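Local coordinates for protein ADP-ribosylglycohydrolase (Thermus thermophilus, PDB 2YZV) that belongs to the ADP-ribosylglycohydrolase family and has a compact, mainly helical fold without strands that holds two magnesium ions, at residues A[5-10]-A[292-297]. Residues are numbered along the deposited sequence; the frame is centred on the assembly and turned at random.
Sequences KERQDR and ALYRMS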
ATOM      1  N   LYS A   5       7.668 -20.129 -10.008  1.00 29.42           N
ATOM      2  CA  LYS A   5       7.936 -19.819  -8.607  1.00 27.84           C
ATOM      3  C   LYS A   5       8.440 -18.390  -8.419  1.00 26.02           C
ATOM      4  O   LYS A   5       7.948 -17.657  -7.559  1.00 24.68           O
ATOM      5  CB  LYS A   5       8.964 -20.798  -8.035  1.00 30.19           C
ATOM      6  CG  LYS A   5       9.284 -20.553  -6.570  1.00 33.52           C
ATOM      7  CD  LYS A   5      10.370 -21.489  -6.069  1.00 36.84           C
ATOM      8  CE  LYS A   5      10.706 -21.200  -4.613  1.00 38.75           C
ATOM      9  NZ  LYS A   5      11.803 -22.073  -4.105  1.00 40.74           N
ATOM     10  N   GLU A   6       9.423 -18.005  -9.228  1.00 24.43           N
ATOM     11  CA  GLU A   6      10.017 -16.673  -9.169  1.00 22.99           C
ATOM     12  C   GLU A   6       8.961 -15.594  -9.383  1.00 22.34           C
ATOM     13  O   GLU A   6       8.957 -14.570  -8.695  1.00 21.86           O
ATOM     14  CB  GLU A   6      11.117 -16.560 -10.234  1.00 24.68           C
ATOM     15  CG  GLU A   6      11.985 -15.301 -10.174  1.00 25.08           C
ATOM     16  CD  GLU A   6      11.339 -14.087 -10.825  1.00 26.81           C
ATOM     17  OE1 GLU A   6      10.650 -14.252 -11.852  1.00 25.99           O
ATOM     18  OE2 GLU A   6      11.541 -12.964 -10.321  1.00 29.45           O
ATOM     19  N   ARG A   7       8.064 -15.828 -10.335  1.00 20.93           N
ATOM     20  CA  ARG A   7       7.007 -14.872 -10.633  1.00 20.72           C
ATOM     21  C   ARG A   7       5.982 -14.811  -9.504  1.00 19.52           C
ATOM     22  O   ARG A   7       5.538 -13.726  -9.119  1.00 17.58           O
ATOM     23  CB  ARG A   7       6.323 -15.228 -11.957  1.00 23.32           C
ATOM     24  CG  ARG A   7       7.217 -15.032 -13.178  1.00 25.74           C
ATOM     25  CD  ARG A   7       6.433 -15.145 -14.479  1.00 27.61           C
ATOM     26  NE  ARG A   7       6.094 -16.524 -14.825  1.00 30.83           N
ATOM     27  CZ  ARG A   7       6.970 -17.424 -15.259  1.00 30.78           C
ATOM     28  NH1 ARG A   7       8.248 -17.098 -15.404  1.00 31.03           N
ATOM     29  NH2 ARG A   7       6.568 -18.653 -15.553  1.00 32.91           N
ATOM     30  N   GLN A   8       5.611 -15.970  -8.969  1.00 17.81           N
ATOM     31  CA  GLN A   8       4.650 -16.013  -7.872  1.00 18.18           C
ATOM     32  C   GLN A   8       5.235 -15.293  -6.662  1.00 17.57           C
ATOM     33  O   GLN A   8       4.524 -14.598  -5.933  1.00 16.97           O
ATOM     34  CB  GLN A   8       4.332 -17.460  -7.476  1.00 19.79           C
ATOM     35  CG  GLN A   8       3.639 -18.289  -8.543  1.00 23.62           C
ATOM     36  CD  GLN A   8       3.251 -19.662  -8.029  1.00 24.85           C
ATOM     37  OE1 GLN A   8       4.043 -20.333  -7.367  1.00 27.80           O
ATOM     38  NE2 GLN A   8       2.033 -20.090  -8.335  1.00 27.39           N
ATOM     39  N   ASP A   9       6.539 -15.470  -6.464  1.00 17.37           N
ATOM     40  CA  ASP A   9       7.260 -14.873  -5.345  1.00 18.53           C
ATOM     41  C   ASP A   9       7.074 -13.356  -5.278  1.00 16.90           C
ATOM     42  O   ASP A   9       6.995 -12.779  -4.189  1.00 16.29           O
ATOM     43  CB  ASP A   9       8.752 -15.210  -5.464  1.00 21.73           C
ATOM     44  CG  ASP A   9       9.533 -14.889  -4.204  1.00 26.44           C
ATOM     45  OD1 ASP A   9      10.673 -14.396  -4.323  1.00 27.70           O
ATOM     46  OD2 ASP A   9       9.021 -15.147  -3.093  1.00 29.14           O
ATOM     47  N   ARG A  10       6.999 -12.712  -6.440  1.00 14.64           N
ATOM     48  CA  ARG A  10       6.824 -11.264  -6.479  1.00 13.43           C
ATOM     49  C   ARG A  10       5.426 -10.840  -6.036  1.00 13.15           C
ATOM     50  O   ARG A  10       5.267  -9.847  -5.318  1.00 11.52           O
ATOM     51  CB  ARG A  10       7.086 -10.727  -7.887  1.00 13.62           C
ATOM     52  CG  ARG A  10       8.526 -10.840  -8.360  1.00 15.62           C
ATOM     53  CD  ARG A  10       8.667 -10.226  -9.744  1.00 15.93           C
ATOM     54  NE  ARG A  10      10.028 -10.313 -10.270  1.00 17.06           N
ATOM     55  CZ  ARG A  10      11.048  -9.573  -9.849  1.00 16.56           C
ATOM     56  NH1 ARG A  10      10.872  -8.677  -8.885  1.00 18.57           N
ATOM     57  NH2 ARG A  10      12.249  -9.728 -10.393  1.00 19.99           N
ATOM     58  N   ALA A 292      -4.336 -16.510  -5.458  1.00 17.88           N
ATOM     59  CA  ALA A 292      -5.621 -16.512  -6.154  1.00 16.62           C
ATOM     60  C   ALA A 292      -5.723 -15.296  -7.074  1.00 17.47           C
ATOM     61  O   ALA A 292      -6.157 -15.402  -8.224  1.00 17.88           O
ATOM     62  CB  ALA A 292      -6.763 -16.509  -5.145  1.00 18.67           C
ATOM     63  N   LEU A 293      -5.312 -14.138  -6.568  1.00 15.45           N
ATOM     64  CA  LEU A 293      -5.357 -12.915  -7.359  1.00 13.95           C
ATOM     65  C   LEU A 293      -4.419 -13.004  -8.560  1.00 14.52           C
ATOM     66  O   LEU A 293      -4.763 -12.563  -9.657  1.00 14.20           O
ATOM     67  CB  LEU A 293      -4.987 -11.711  -6.484  1.00 14.41           C
ATOM     68  CG  LEU A 293      -5.987 -11.356  -5.378  1.00 13.57           C
ATOM     69  CD1 LEU A 293      -5.324 -10.426  -4.369  1.00 14.57           C
ATOM     70  CD2 LEU A 293      -7.230 -10.712  -5.975  1.00 14.63           C
ATOM     71  N   TYR A 294      -3.238 -13.579  -8.355  1.00 15.11           N
ATOM     72  CA  TYR A 294      -2.275 -13.716  -9.438  1.00 16.49           C
ATOM     73  C   TYR A 294      -2.812 -14.640 -10.532  1.00 18.73           C
ATOM     74  O   TYR A 294      -2.696 -14.340 -11.720  1.00 19.38           O
ATOM     75  CB  TYR A 294      -0.944 -14.244  -8.893  1.00 16.97           C
ATOM     76  CG  TYR A 294       0.120 -14.463  -9.945  1.00 15.69           C
ATOM     77  CD1 TYR A 294       0.343 -13.521 -10.952  1.00 17.85           C
ATOM     78  CD2 TYR A 294       0.909 -15.612  -9.931  1.00 18.98           C
ATOM     79  CE1 TYR A 294       1.325 -13.722 -11.922  1.00 18.43           C
ATOM     80  CE2 TYR A 294       1.897 -15.821 -10.892  1.00 20.74           C
ATOM     81  CZ  TYR A 294       2.097 -14.874 -11.885  1.00 19.87           C
ATOM     82  OH  TYR A 294       3.064 -15.084 -12.844  1.00 22.97           O
ATOM     83  N   ARG A 295      -3.411 -15.755 -10.131  1.00 20.66           N
ATOM     84  CA  ARG A 295      -3.966 -16.701 -11.097  1.00 22.32           C
ATOM     85  C   ARG A 295      -5.070 -16.012 -11.891  1.00 22.21           C
ATOM     86  O   ARG A 295      -5.291 -16.311 -13.064  1.00 23.28           O
ATOM     87  CB  ARG A 295      -4.536 -17.924 -10.374  1.00 24.02           C
ATOM     88  CG  ARG A 295      -3.545 -18.603  -9.439  1.00 30.24           C
ATOM     89  CD  ARG A 295      -4.216 -19.682  -8.598  1.00 34.35           C
ATOM     90  NE  ARG A 295      -4.412 -20.924  -9.341  1.00 39.64           N
ATOM     91  CZ  ARG A 295      -3.426 -21.741  -9.700  1.00 42.12           C
ATOM     92  NH1 ARG A 295      -2.171 -21.448  -9.385  1.00 43.25           N
ATOM     93  NH2 ARG A 295      -3.693 -22.852 -10.375  1.00 43.38           N
ATOM     94  N   MET A 296      -5.756 -15.085 -11.235  1.00 22.61           N
ATOM     95  CA  MET A 296      -6.838 -14.334 -11.855  1.00 21.60           C
ATOM     96  C   MET A 296      -6.301 -13.428 -12.965  1.00 22.05           C
ATOM     97  O   MET A 296      -6.971 -13.203 -13.973  1.00 23.05           O
ATOM     98  CB  MET A 296      -7.550 -13.495 -10.789  1.00 22.87           C
ATOM     99  CG  MET A 296      -8.807 -12.789 -11.260  1.00 23.40           C
ATOM    100  SD  MET A 296      -9.616 -11.903  -9.905  1.00 23.04           S
ATOM    101  CE  MET A 296     -10.436 -10.578 -10.797  1.00 21.86           C
ATOM    102  N   SER A 297      -5.086 -12.921 -12.780  1.00 21.66           N
ATOM    103  CA  SER A 297      -4.469 -12.033 -13.761  1.00 22.26           C
ATOM    104  C   SER A 297      -3.992 -12.785 -14.996  1.00 25.39           C
ATOM    105  O   SER A 297      -3.794 -12.187 -16.053  1.00 23.00           O
ATOM    106  CB  SER A 297      -3.276 -11.296 -13.144  1.00 21.65           C
ATOM    107  OG  SER A 297      -2.156 -12.156 -12.999  1.00 21.94           O
TER
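The carbonyl oxygen of Tyr294, whose side chain bridges to Arg7 and Gln8, receives two bonds from Ser297: one from OG, with Tyr294 O to Ser297 OG at 2.6 Å, and a weak one from the backbone N. The hydroxyl meets a lone pair in the carbonyl plane, with a C=O...OG angle of 135°. This is helix-helix packing in the all-alpha ADP-ribosylglycohydrolase fold, joining the first helix, 4-26, to the last modelled one, 283-298. The nearest backbone approach is Gln8 CA to Tyr294 CA, 7.5 Å, and the Tyr294 side chain reaches across it to helix 4-26. Tyr294 CG stands opposite that residue's own backbone nitrogen (chi1 178°), which directs the ring outward to helix 4-26. There the phenol oxygen lies against the aliphatic part of Arg7, with Tyr294 OH 3.4 Å from Arg7 CB and 3.7 Å from Arg7 CD. Tyr294 OH also lies near the guanidinium plane of Arg7, at its edge; at 3.9 Å from Arg7 NE to Tyr294 OH, this is contact without a hydrogen bond. The Tyr294 side chain also touches Arg11, one turn after Arg7 on helix 4-26. On helix 283-298, Leu293 packs on Phe15 and on Leu69 and Leu70 of helix 57-72. Along helix 4-26, Arg10 NH1 bonds to the carbonyls of Ala265 and Tyr266. Gln8 approaches the tyrosine crosswise, its amide plane turned 64° from the ring, and its CG sits at the ring edge, 3.8 Å from Tyr294 CE2.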